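Local coordinates for B-type Cna protein (Enterococcus faecium, PDB 6FWY) that is of unknown function but belongs to a cell-wall-anchored surface protein carrying a thioester domain, and so probably takes part in attachment to host molecules, at residues 14-19 with 59-64; 35-40 with 54-59; 80-85 with 259-264; 175-180 with 271-276; 189-194 with 231-236. One frame throughout, in Å; residues are numbered along the deposited sequence.

Interaction 1 (14-19 with 59-64); sequences FIETGV and SPTGSG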
# COMPACT_ATOMS: atom_id res chain seq x y z
N PHE A 14 8.04 -12.89 -12.22
CA PHE A 14 9.15 -12.80 -11.29
C PHE A 14 10.44 -13.32 -11.91
O PHE A 14 10.44 -14.21 -12.76
CB PHE A 14 8.84 -13.57 -10.01
CG PHE A 14 7.65 -13.04 -9.27
CD1 PHE A 14 7.77 -11.94 -8.41
CD2 PHE A 14 6.40 -13.64 -9.42
CE1 PHE A 14 6.67 -11.46 -7.72
CE2 PHE A 14 5.29 -13.15 -8.74
CZ PHE A 14 5.43 -12.05 -7.90
N ILE A 15 11.55 -12.76 -11.43
CA ILE A 15 12.88 -12.98 -12.00
C ILE A 15 13.82 -13.17 -10.82
O ILE A 15 13.72 -12.44 -9.85
CB ILE A 15 13.32 -11.73 -12.79
CG1 ILE A 15 12.38 -11.47 -13.98
CG2 ILE A 15 14.75 -11.90 -13.30
CD1 ILE A 15 12.40 -10.05 -14.50
N GLU A 16 14.72 -14.13 -10.93
CA GLU A 16 15.76 -14.38 -9.91
C GLU A 16 16.82 -13.29 -9.96
O GLU A 16 17.20 -12.86 -11.05
CB GLU A 16 16.46 -15.71 -10.19
CG GLU A 16 15.56 -16.97 -10.11
CD GLU A 16 15.46 -17.57 -8.73
OE1 GLU A 16 15.47 -16.80 -7.73
OE2 GLU A 16 15.38 -18.81 -8.61
N THR A 17 17.27 -12.81 -8.80
CA THR A 17 18.36 -11.81 -8.73
C THR A 17 19.76 -12.42 -8.79
O THR A 17 20.73 -11.71 -9.03
CB THR A 17 18.31 -10.99 -7.42
OG1 THR A 17 18.57 -11.84 -6.30
CG2 THR A 17 16.97 -10.32 -7.25
N GLY A 18 19.88 -13.71 -8.54
CA GLY A 18 21.17 -14.39 -8.38
C GLY A 18 21.56 -14.58 -6.92
O GLY A 18 22.50 -15.29 -6.65
N VAL A 19 20.89 -13.92 -5.99
CA VAL A 19 21.14 -14.11 -4.57
C VAL A 19 20.41 -15.36 -4.05
O VAL A 19 19.22 -15.54 -4.28
CB VAL A 19 20.73 -12.87 -3.74
CG1 VAL A 19 20.86 -13.15 -2.23
CG2 VAL A 19 21.57 -11.65 -4.15
N SER A 59 10.81 -21.47 -6.12
CA SER A 59 10.65 -20.06 -6.51
C SER A 59 9.83 -19.89 -7.80
O SER A 59 9.94 -20.70 -8.69
CB SER A 59 12.02 -19.39 -6.66
OG SER A 59 12.73 -19.74 -7.89
N PRO A 60 9.02 -18.82 -7.88
CA PRO A 60 8.08 -18.69 -9.01
C PRO A 60 8.74 -17.96 -10.22
O PRO A 60 8.24 -16.94 -10.66
CB PRO A 60 6.96 -17.86 -8.39
CG PRO A 60 7.68 -16.95 -7.45
CD PRO A 60 8.93 -17.65 -6.97
N THR A 61 9.81 -18.55 -10.74
CA THR A 61 10.68 -17.97 -11.75
C THR A 61 11.03 -18.99 -12.83
O THR A 61 10.89 -20.20 -12.65
CB THR A 61 12.01 -17.48 -11.12
OG1 THR A 61 12.59 -18.53 -10.30
CG2 THR A 61 11.78 -16.26 -10.24
N GLY A 62 11.51 -18.48 -13.97
CA GLY A 62 11.83 -19.30 -15.15
C GLY A 62 10.66 -19.44 -16.11
O GLY A 62 9.58 -18.93 -15.87
N SER A 63 10.88 -20.15 -17.22
CA SER A 63 9.88 -20.31 -18.29
C SER A 63 8.66 -21.14 -17.87
O SER A 63 7.55 -20.88 -18.30
CB SER A 63 10.54 -20.90 -19.54
OG SER A 63 11.35 -22.01 -19.23
N GLY A 64 8.88 -22.14 -17.03
CA GLY A 64 7.80 -22.96 -16.46
C GLY A 64 6.78 -22.11 -15.71
O GLY A 64 5.59 -22.09 -16.07
O HOH W 1 7.21 -15.45 -12.74
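E16 reaches across to the hydroxyls of S59 and T61, joining strand residues 14-17 of the thioester domain's antiparallel sheet to a loop bent by an inverse gamma turn centred on P60. From CB, which leaves the backbone alongside the loop, E16 has CG anti to its carbonyl carbon (chi1 -63°). CG passes over T61, crossing that side chain at about a right angle and coming within 3.4 Å of T61 OG1. A bend at chi2 then carries CD past the same hydroxyl. At the tip, E16 OE1 packs against S40, while OE2 accepts a hydrogen bond from S59 OG at 2.9 Å. The donor stands well above the carboxylate plane, 62° out of it. T61 OG1 lies 2.7 Å from S59 OG and 3.3 Å from E16 OE2, the latter weak at best, so three oxygens gather closely. The S59 hydroxyl would be expected to stabilise the carboxylate's charge, while T61 may donate to S59 instead.

Two residues back, F14 packs on the loop: its CB sits 3.5 Å from P60 O, and F14 CD2 meets P60 CG at 4.1 Å; the ring itself continues into the interior, where it meets F42 and side chains of strand 258-277. The methyl T61 CG2 rests against the F14 backbone near its carbonyl. Both backbones also share water 1, which accepts from F14 N at 2.7 Å and is placed to donate to P60 O at 2.8 Å.

Interaction 2 (35-40 with 54-59); sequences EWMISS and DSELPS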
# COMPACT_ATOMS: atom_id res chain seq x y z
N GLU A 35 14.67 -29.30 9.59
CA GLU A 35 14.53 -29.18 8.15
C GLU A 35 15.11 -27.81 7.69
O GLU A 35 14.85 -26.78 8.31
CB GLU A 35 13.07 -29.28 7.75
CG GLU A 35 12.82 -29.24 6.27
CD GLU A 35 11.36 -29.40 5.88
OE1 GLU A 35 10.68 -30.32 6.40
OE2 GLU A 35 10.90 -28.63 4.99
N TRP A 36 15.91 -27.83 6.62
CA TRP A 36 16.51 -26.61 6.07
C TRP A 36 15.44 -25.78 5.36
O TRP A 36 14.48 -26.33 4.79
CB TRP A 36 17.65 -26.90 5.09
CG TRP A 36 18.91 -27.43 5.71
CD1 TRP A 36 19.04 -28.10 6.92
CD2 TRP A 36 20.21 -27.43 5.13
NE1 TRP A 36 20.34 -28.48 7.11
CE2 TRP A 36 21.09 -28.08 6.04
CE3 TRP A 36 20.74 -26.92 3.93
CZ2 TRP A 36 22.46 -28.23 5.78
CZ3 TRP A 36 22.11 -27.07 3.68
CH2 TRP A 36 22.95 -27.73 4.61
N MET A 37 15.61 -24.47 5.43
CA MET A 37 14.73 -23.53 4.77
C MET A 37 15.54 -22.65 3.82
O MET A 37 15.89 -21.51 4.14
CB MET A 37 13.98 -22.71 5.81
CG MET A 37 12.97 -23.51 6.62
SD MET A 37 11.63 -24.13 5.60
CE MET A 37 10.87 -25.33 6.64
N ILE A 38 15.83 -23.22 2.65
CA ILE A 38 16.64 -22.57 1.63
C ILE A 38 15.72 -21.58 0.89
O ILE A 38 14.48 -21.68 0.96
CB ILE A 38 17.28 -23.57 0.64
CG1 ILE A 38 16.25 -24.10 -0.39
CG2 ILE A 38 17.98 -24.71 1.37
CD1 ILE A 38 16.75 -25.16 -1.34
N SER A 39 16.34 -20.63 0.19
CA SER A 39 15.59 -19.66 -0.59
C SER A 39 16.45 -19.00 -1.67
O SER A 39 17.68 -18.91 -1.55
CB SER A 39 15.00 -18.58 0.30
OG SER A 39 13.92 -17.95 -0.34
N SER A 40 15.74 -18.54 -2.70
CA SER A 40 16.32 -17.75 -3.78
C SER A 40 15.65 -16.38 -3.81
O SER A 40 14.43 -16.28 -3.80
CB SER A 40 16.08 -18.42 -5.12
OG SER A 40 16.79 -19.62 -5.23
N ASP A 54 5.19 -19.91 0.61
CA ASP A 54 5.15 -21.36 0.79
C ASP A 54 6.57 -21.92 0.88
O ASP A 54 7.26 -22.02 -0.14
CB ASP A 54 4.45 -22.05 -0.40
CG ASP A 54 2.98 -21.63 -0.56
OD1 ASP A 54 2.18 -21.84 0.39
OD2 ASP A 54 2.58 -21.13 -1.63
N SER A 55 6.99 -22.36 2.06
CA SER A 55 8.37 -22.83 2.27
C SER A 55 8.76 -24.12 1.55
O SER A 55 9.94 -24.39 1.40
CB SER A 55 8.65 -23.00 3.77
OG SER A 55 7.81 -23.98 4.30
N GLU A 56 7.78 -24.91 1.11
CA GLU A 56 8.05 -26.22 0.51
C GLU A 56 7.91 -26.28 -0.99
O GLU A 56 7.97 -27.36 -1.57
CB GLU A 56 7.12 -27.29 1.14
CG GLU A 56 6.95 -27.25 2.66
CD GLU A 56 8.26 -27.35 3.44
OE1 GLU A 56 8.84 -28.47 3.45
OE2 GLU A 56 8.68 -26.35 4.09
N LEU A 57 7.71 -25.14 -1.64
CA LEU A 57 7.56 -25.08 -3.10
C LEU A 57 8.71 -24.24 -3.69
O LEU A 57 9.22 -23.34 -3.02
CB LEU A 57 6.21 -24.48 -3.49
CG LEU A 57 4.96 -25.33 -3.16
CD1 LEU A 57 3.67 -24.62 -3.55
CD2 LEU A 57 4.97 -26.74 -3.78
N PRO A 58 9.12 -24.54 -4.94
CA PRO A 58 10.18 -23.76 -5.58
C PRO A 58 9.79 -22.31 -5.94
O PRO A 58 8.62 -21.98 -6.04
CB PRO A 58 10.46 -24.57 -6.85
CG PRO A 58 9.16 -25.20 -7.15
CD PRO A 58 8.63 -25.60 -5.83
N SER A 59 10.81 -21.47 -6.12
CA SER A 59 10.65 -20.06 -6.51
C SER A 59 9.83 -19.89 -7.80
O SER A 59 9.94 -20.70 -8.69
CB SER A 59 12.02 -19.39 -6.66
OG SER A 59 12.73 -19.74 -7.89
O HOH W 2 12.44 -23.46 1.72
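M37 and S55 bring the two backbones within 6.9 Å at their CA atoms, and S40 and S59 within 6.7 Å, yet what joins the backbones is water: water 2 donates to I38 O at 2.8 Å and to S55 O at 2.7 Å. Among the side chains, E35 and E56 reach toward each other until E35 OE2 is 2.6 Å from E56 OE1, with the carboxylate planes 57° apart. Two acid oxygens this close suggest that one group holds a proton, which would relieve the meeting of like charges. E35 gets there on a chain extended beyond CG (chi2 178°), whereas E56 is bent at chi2 (-57°) and folds back over its own loop. That loop is a type I beta turn, D54 to L57, which follows strand 49-52 and lies against strand 32-44 of the thioester domain's sheet. Within the turn S55 OG donates to the anti lone pair of E56 OE2 at 2.5 Å, unusually short, which would hold that end of the carboxylate. M37 packs beside the turn: its SD lies 3.7 Å from S55 CB, and its CE is 3.5 Å from E56 OE2. W111 of helix 99-113 touches both M37 and S55.

Interaction 3 (80-85 with 259-264); sequences RMFKGG and VVMITT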
# COMPACT_ATOMS: atom_id res chain seq x y z
N ARG A 80 3.30 -4.10 6.46
CA ARG A 80 4.32 -3.70 7.41
C ARG A 80 5.62 -4.50 7.28
O ARG A 80 6.69 -3.94 7.49
CB ARG A 80 3.78 -3.78 8.84
CG ARG A 80 2.83 -2.64 9.16
CD ARG A 80 2.54 -2.54 10.64
NE ARG A 80 1.78 -3.69 11.13
CZ ARG A 80 0.45 -3.83 11.10
NH1 ARG A 80 -0.35 -2.88 10.60
NH2 ARG A 80 -0.07 -4.96 11.60
N MET A 81 5.53 -5.77 6.91
CA MET A 81 6.74 -6.56 6.66
C MET A 81 7.60 -5.88 5.60
O MET A 81 8.81 -5.76 5.78
CB MET A 81 6.39 -7.99 6.24
CG MET A 81 7.61 -8.87 5.91
SD MET A 81 7.14 -10.38 5.04
CE MET A 81 6.88 -9.77 3.35
N PHE A 82 6.98 -5.47 4.49
CA PHE A 82 7.69 -4.75 3.45
C PHE A 82 8.23 -3.41 3.94
O PHE A 82 9.39 -3.13 3.78
CB PHE A 82 6.81 -4.54 2.21
CG PHE A 82 6.65 -5.78 1.37
CD1 PHE A 82 7.65 -6.16 0.47
CD2 PHE A 82 5.51 -6.55 1.45
CE1 PHE A 82 7.50 -7.29 -0.33
CE2 PHE A 82 5.36 -7.69 0.67
CZ PHE A 82 6.36 -8.05 -0.22
N LYS A 83 7.39 -2.59 4.57
CA LYS A 83 7.78 -1.25 5.04
C LYS A 83 8.89 -1.28 6.10
O LYS A 83 9.77 -0.42 6.10
CB LYS A 83 6.57 -0.49 5.59
CG LYS A 83 6.81 0.99 5.79
CD LYS A 83 5.70 1.68 6.56
CE LYS A 83 6.16 3.09 6.95
NZ LYS A 83 5.01 3.97 7.28
N GLY A 84 8.83 -2.27 6.99
CA GLY A 84 9.80 -2.42 8.09
C GLY A 84 10.90 -3.43 7.87
O GLY A 84 11.73 -3.63 8.74
N GLY A 85 10.92 -4.06 6.70
CA GLY A 85 11.90 -5.09 6.35
C GLY A 85 12.75 -4.67 5.14
O GLY A 85 12.75 -3.51 4.71
N VAL A 259 4.21 -12.82 -2.60
CA VAL A 259 3.66 -11.53 -2.22
C VAL A 259 4.66 -10.45 -2.64
O VAL A 259 5.87 -10.65 -2.56
CB VAL A 259 3.33 -11.45 -0.70
CG1 VAL A 259 4.59 -11.60 0.18
CG2 VAL A 259 2.57 -10.16 -0.38
N VAL A 260 4.15 -9.32 -3.10
CA VAL A 260 4.97 -8.24 -3.67
C VAL A 260 4.20 -6.92 -3.61
O VAL A 260 2.98 -6.91 -3.71
CB VAL A 260 5.44 -8.56 -5.13
CG1 VAL A 260 4.27 -8.75 -6.07
CG2 VAL A 260 6.38 -7.49 -5.67
N MET A 261 4.92 -5.82 -3.40
CA MET A 261 4.35 -4.49 -3.39
C MET A 261 4.13 -4.06 -4.83
O MET A 261 5.04 -4.11 -5.64
CB MET A 261 5.29 -3.51 -2.69
CG MET A 261 5.45 -3.81 -1.19
SD MET A 261 3.98 -3.55 -0.18
CE MET A 261 4.12 -1.79 0.11
N ILE A 262 2.90 -3.68 -5.14
CA ILE A 262 2.55 -3.16 -6.47
C ILE A 262 1.89 -1.80 -6.38
O ILE A 262 0.96 -1.59 -5.59
CB ILE A 262 1.65 -4.15 -7.23
CG1 ILE A 262 2.42 -5.47 -7.43
CG2 ILE A 262 1.20 -3.57 -8.58
CD1 ILE A 262 1.62 -6.57 -8.04
N THR A 263 2.37 -0.88 -7.22
CA THR A 263 1.77 0.44 -7.39
C THR A 263 0.53 0.26 -8.27
O THR A 263 0.61 -0.28 -9.36
CB THR A 263 2.80 1.42 -8.01
OG1 THR A 263 3.94 1.49 -7.14
CG2 THR A 263 2.23 2.83 -8.20
N THR A 264 -0.62 0.67 -7.74
CA THR A 264 -1.89 0.62 -8.47
C THR A 264 -2.70 1.89 -8.16
O THR A 264 -2.17 2.82 -7.54
CB THR A 264 -2.68 -0.68 -8.14
OG1 THR A 264 -3.88 -0.75 -8.93
CG2 THR A 264 -3.02 -0.76 -6.60
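This is a buried, apolar helix-on-sheet contact near the centre of the chain, in which F82 of helix 76-84 lands on V259, V260 and M261 of the long strand 258-277. The short axes approach to 9.5 Å and cross nearly at right angles (79°), and F82 is the main helix residue in the contact. M261 lies over one face of its ring: its CG is 3.7 Å from the F82 centroid, 23° off the ring normal, a CH-pi contact. Bends at chi2 and chi3 curl the methionine along the ring, leaving M261 SD 4.3 Å from the centroid in an oblique position. The opposite face is taken by the helix's own M81, whose CE stands 3.7 Å above the F82 plane. Toward the far rim, V259 O approaches in plane at the ring edge, 3.5 Å from F82 CZ, while V259 CG2 packs on F82 CE2 at 3.9 Å. M81 also touches T106, V109 and S110 of helix 99-113, tying two helices to the strand. V260 points away from the helix, toward F249 on the other side of the sheet. A phenylalanine held between two methionines, with a Met-aromatic contact on the strand side, is the arrangement that seats helix 76-84 on the sheet of the thioester domain.

Interaction 4 (175-180 with 271-276); sequences FTYKTA and KSLSAK
A275 sits directly beneath the ring of F175 in a well-centred CH-pi contact: A275 CB lies 3.5 Å from the F175 centroid, practically over the middle of the ring. In F175, chi1 of -56° sends the ring over A275, with CG anti to the carbonyl carbon, and chi2 of -87° turns its face to the alanine methyl.

Contacts between aromatic CH groups and carbonyl oxygens form a second kind. The far edge of the same ring runs on to the backbone of the next residue, where K276 O lies near the ring plane, 3.1 Å from F175 CZ and 3.2 Å from F175 CE1. K276 thus takes part through its carbonyl although its CB is directed away.

These contacts join two layers. Strand 172-181 belongs to a five-stranded antiparallel sheet, and strand 258-277 to the other, larger sheet. Their segments run nearly antiparallel (158°) with axes 9.0 Å apart, the spacing of sheets packed face to face as in a beta sandwich, instead of strands hydrogen-bonded side by side.

Plain van der Waals packing makes up the rest. Y177 runs antiparallel alongside the L273 side chain, with Y177 CE2 3.8 Å from L273 CD2. Its hydroxyl continues to the alanine, Y177 OH standing 3.6 Å from A275 CB, so that the small A275 side chain is touched by both aromatic residues. Across the layers the Y177 ring meets F235 edge-to-face, and within its own sheet it meets the ring of F220, while L273 reaches I161 of strand 159-169.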
# COMPACT_ATOMS: atom_id res chain seq x y z
N PHE A 175 -17.45 29.94 -1.82
CA PHE A 175 -17.22 28.91 -0.81
C PHE A 175 -15.88 28.24 -1.11
O PHE A 175 -15.74 27.58 -2.14
CB PHE A 175 -18.35 27.88 -0.83
CG PHE A 175 -19.71 28.47 -0.64
CD1 PHE A 175 -20.23 28.66 0.64
CD2 PHE A 175 -20.47 28.87 -1.74
CE1 PHE A 175 -21.48 29.22 0.82
CE2 PHE A 175 -21.72 29.44 -1.57
CZ PHE A 175 -22.24 29.62 -0.30
N THR A 176 -14.90 28.43 -0.24
CA THR A 176 -13.58 27.84 -0.41
C THR A 176 -13.45 26.57 0.43
O THR A 176 -13.93 26.52 1.55
CB THR A 176 -12.47 28.86 -0.10
OG1 THR A 176 -12.67 30.01 -0.92
CG2 THR A 176 -11.07 28.29 -0.35
N TYR A 177 -12.80 25.56 -0.13
CA TYR A 177 -12.58 24.25 0.50
C TYR A 177 -11.11 23.84 0.38
O TYR A 177 -10.48 24.15 -0.61
CB TYR A 177 -13.46 23.18 -0.16
CG TYR A 177 -14.93 23.45 -0.06
CD1 TYR A 177 -15.56 24.28 -1.00
CD2 TYR A 177 -15.71 22.90 0.96
CE1 TYR A 177 -16.92 24.55 -0.93
CE2 TYR A 177 -17.07 23.17 1.05
CZ TYR A 177 -17.67 23.99 0.10
OH TYR A 177 -19.02 24.27 0.15
N LYS A 178 -10.57 23.20 1.41
CA LYS A 178 -9.23 22.58 1.37
C LYS A 178 -9.31 21.07 1.11
O LYS A 178 -10.08 20.39 1.76
CB LYS A 178 -8.48 22.82 2.69
CG LYS A 178 -8.00 24.26 2.78
CD LYS A 178 -7.51 24.67 4.14
CE LYS A 178 -7.13 26.13 4.04
NZ LYS A 178 -6.87 26.78 5.36
N THR A 179 -8.50 20.59 0.17
CA THR A 179 -8.33 19.16 -0.08
C THR A 179 -7.09 18.68 0.66
O THR A 179 -6.13 19.44 0.83
CB THR A 179 -8.16 18.82 -1.57
OG1 THR A 179 -6.96 19.42 -2.06
CG2 THR A 179 -9.34 19.28 -2.38
N ALA A 180 -7.12 17.41 1.09
CA ALA A 180 -5.98 16.79 1.75
C ALA A 180 -5.93 15.29 1.49
O ALA A 180 -6.96 14.63 1.44
CB ALA A 180 -6.00 17.07 3.25
N LYS A 271 -16.32 13.05 2.59
CA LYS A 271 -17.66 13.28 3.12
C LYS A 271 -18.53 14.18 2.22
O LYS A 271 -18.03 14.82 1.29
CB LYS A 271 -17.57 13.92 4.51
CG LYS A 271 -16.83 13.08 5.53
CD LYS A 271 -16.23 13.94 6.63
CE LYS A 271 -15.42 13.08 7.59
NZ LYS A 271 -15.53 13.65 8.96
N SER A 272 -19.82 14.21 2.51
CA SER A 272 -20.76 15.10 1.87
C SER A 272 -20.63 16.51 2.46
O SER A 272 -20.57 16.68 3.67
CB SER A 272 -22.18 14.59 2.08
OG SER A 272 -23.12 15.42 1.38
N LEU A 273 -20.57 17.51 1.58
CA LEU A 273 -20.46 18.92 1.97
C LEU A 273 -21.64 19.70 1.45
O LEU A 273 -22.17 19.36 0.40
CB LEU A 273 -19.18 19.50 1.38
CG LEU A 273 -17.92 18.82 1.93
CD1 LEU A 273 -17.02 18.34 0.81
CD2 LEU A 273 -17.19 19.78 2.85
N SER A 274 -22.05 20.73 2.18
CA SER A 274 -23.09 21.68 1.73
C SER A 274 -22.59 23.12 1.73
O SER A 274 -21.91 23.53 2.66
CB SER A 274 -24.34 21.62 2.64
OG SER A 274 -24.94 20.35 2.57
N ALA A 275 -22.93 23.85 0.68
CA ALA A 275 -22.77 25.30 0.61
C ALA A 275 -24.17 25.88 0.76
O ALA A 275 -25.10 25.40 0.11
CB ALA A 275 -22.16 25.72 -0.73
N LYS A 276 -24.31 26.91 1.58
CA LYS A 276 -25.60 27.56 1.81
C LYS A 276 -25.46 29.06 1.57
O LYS A 276 -24.45 29.64 1.93
CB LYS A 276 -26.07 27.26 3.23
CG LYS A 276 -27.38 27.93 3.64
CD LYS A 276 -27.96 27.33 4.92
CE LYS A 276 -28.64 28.34 5.85
NZ LYS A 276 -29.72 29.15 5.21

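Interaction 5 (189-194 with 231-236); sequences LTFTSA and GTLSFK
An antiparallel strand pair at the end of strand 185-191 links T190 and F191 to K236 and F235 on the long strand 231-250. T190 and K236 form a hydrogen-bonded pair, T190 N donating to K236 O at 2.9 Å and K236 N returning the bond to T190 O at 3.0 Å. F191 and F235 follow as a non-hydrogen-bonded pair whose side chains emerge on the same face and project next to each other in one direction. Their rings are oblique, centroids 5.6 Å apart and planes at 44°; the closest approach is F191 CD1 to F235 CB, at 3.5 Å. L233 extends this apolar row, its CD1 lying 3.8 Å from F191 CD1, and F220 and I222 of the facing sheet pack against F235. On the other face, the aliphatic chain of K236 passes T190 while NZ forms a salt bridge with D269.

Beyond F191 the strand gives way to a loop, and the bonding changes. T192 N still donates to S234 O at 3.1 Å, though from 40° above the carbonyl plane. T192 OG1 and S234 OG share a hydrogen bond of 2.8 Å in which either may donate. The return bond comes from a side chain: S193 OG, set between its backbone N and carbonyl carbon (chi1 67°), accepts from S234 N at 3.0 Å.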
# COMPACT_ATOMS: atom_id res chain seq x y z
N LEU A 189 -15.24 16.11 -8.47
CA LEU A 189 -16.43 16.53 -7.73
C LEU A 189 -17.70 15.96 -8.35
O LEU A 189 -17.84 15.97 -9.56
CB LEU A 189 -16.49 18.07 -7.69
CG LEU A 189 -15.26 18.77 -7.12
CD1 LEU A 189 -15.53 20.25 -7.01
CD2 LEU A 189 -14.88 18.21 -5.73
N THR A 190 -18.59 15.45 -7.51
CA THR A 190 -19.93 15.02 -7.92
C THR A 190 -20.93 15.81 -7.12
O THR A 190 -20.90 15.82 -5.88
CB THR A 190 -20.16 13.51 -7.67
OG1 THR A 190 -19.31 12.76 -8.54
CG2 THR A 190 -21.59 13.08 -7.98
N PHE A 191 -21.85 16.48 -7.82
CA PHE A 191 -22.91 17.25 -7.18
C PHE A 191 -24.12 16.37 -6.96
O PHE A 191 -24.60 15.72 -7.89
CB PHE A 191 -23.20 18.51 -7.98
CG PHE A 191 -22.07 19.49 -7.92
CD1 PHE A 191 -21.96 20.40 -6.88
CD2 PHE A 191 -21.07 19.44 -8.87
CE1 PHE A 191 -20.88 21.26 -6.81
CE2 PHE A 191 -19.97 20.31 -8.82
CZ PHE A 191 -19.87 21.21 -7.77
N THR A 192 -24.57 16.32 -5.72
CA THR A 192 -25.64 15.41 -5.29
C THR A 192 -26.99 16.09 -5.17
O THR A 192 -27.97 15.44 -4.85
CB THR A 192 -25.26 14.74 -3.96
OG1 THR A 192 -24.87 15.76 -3.02
CG2 THR A 192 -24.09 13.79 -4.16
N SER A 193 -27.04 17.39 -5.45
CA SER A 193 -28.28 18.15 -5.62
C SER A 193 -28.18 18.98 -6.89
O SER A 193 -27.17 18.96 -7.59
CB SER A 193 -28.49 19.08 -4.43
OG SER A 193 -27.51 20.10 -4.38
N ALA A 194 -29.26 19.70 -7.18
CA ALA A 194 -29.32 20.64 -8.29
C ALA A 194 -28.23 21.71 -8.20
O ALA A 194 -28.01 22.28 -7.14
CB ALA A 194 -30.69 21.30 -8.34
N GLY A 231 -30.87 29.22 -0.91
CA GLY A 231 -30.89 27.77 -0.86
C GLY A 231 -29.54 27.11 -0.58
O GLY A 231 -28.62 27.73 -0.03
N THR A 232 -29.46 25.84 -0.95
CA THR A 232 -28.30 25.03 -0.67
C THR A 232 -27.88 24.19 -1.87
O THR A 232 -28.67 23.88 -2.76
CB THR A 232 -28.56 24.06 0.50
OG1 THR A 232 -29.64 23.19 0.16
CG2 THR A 232 -28.90 24.81 1.79
N LEU A 233 -26.62 23.79 -1.83
CA LEU A 233 -26.01 22.92 -2.80
C LEU A 233 -25.24 21.88 -2.00
O LEU A 233 -24.62 22.21 -1.00
CB LEU A 233 -25.04 23.76 -3.62
CG LEU A 233 -24.12 23.09 -4.61
CD1 LEU A 233 -24.96 22.35 -5.65
CD2 LEU A 233 -23.29 24.18 -5.27
N SER A 234 -25.25 20.62 -2.44
CA SER A 234 -24.44 19.59 -1.78
C SER A 234 -23.56 18.87 -2.79
O SER A 234 -23.92 18.73 -3.95
CB SER A 234 -25.32 18.62 -0.99
OG SER A 234 -26.18 17.88 -1.83
N PHE A 235 -22.38 18.44 -2.35
CA PHE A 235 -21.45 17.70 -3.20
C PHE A 235 -20.50 16.82 -2.40
O PHE A 235 -20.44 16.90 -1.17
CB PHE A 235 -20.65 18.66 -4.10
CG PHE A 235 -19.65 19.52 -3.37
CD1 PHE A 235 -20.04 20.70 -2.75
CD2 PHE A 235 -18.31 19.17 -3.33
CE1 PHE A 235 -19.12 21.49 -2.06
CE2 PHE A 235 -17.38 19.95 -2.66
CZ PHE A 235 -17.78 21.11 -2.02
N LYS A 236 -19.77 15.98 -3.12
CA LYS A 236 -18.64 15.22 -2.58
C LYS A 236 -17.52 15.20 -3.61
O LYS A 236 -17.73 15.53 -4.78
CB LYS A 236 -19.03 13.78 -2.24
CG LYS A 236 -19.56 12.98 -3.42
CD LYS A 236 -19.55 11.49 -3.25
CE LYS A 236 -19.93 10.84 -4.57
NZ LYS A 236 -20.20 9.38 -4.40

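Interactions 1 to 3 lie toward one end of an elongated chain; interactions 4 and 5 lie at the other end, the centres of 1 and 4 being about 50 Å apart. Interaction 2 is nested within the loop closed by interaction 1, shares S59 with it and lies about 13 Å away; F14 of interaction 1 touches V260 of interaction 3. Interactions 4 and 5, about 10 Å apart, meet through adjacent strands 231-250 and 258-277, interaction 5 within the loop closed by 4. Strand 258-277 serves both 3 and 4, whose segments alternate along the chain. These two long strands thus link both ends of the molecule within what can be counted as one branched or curled sheet.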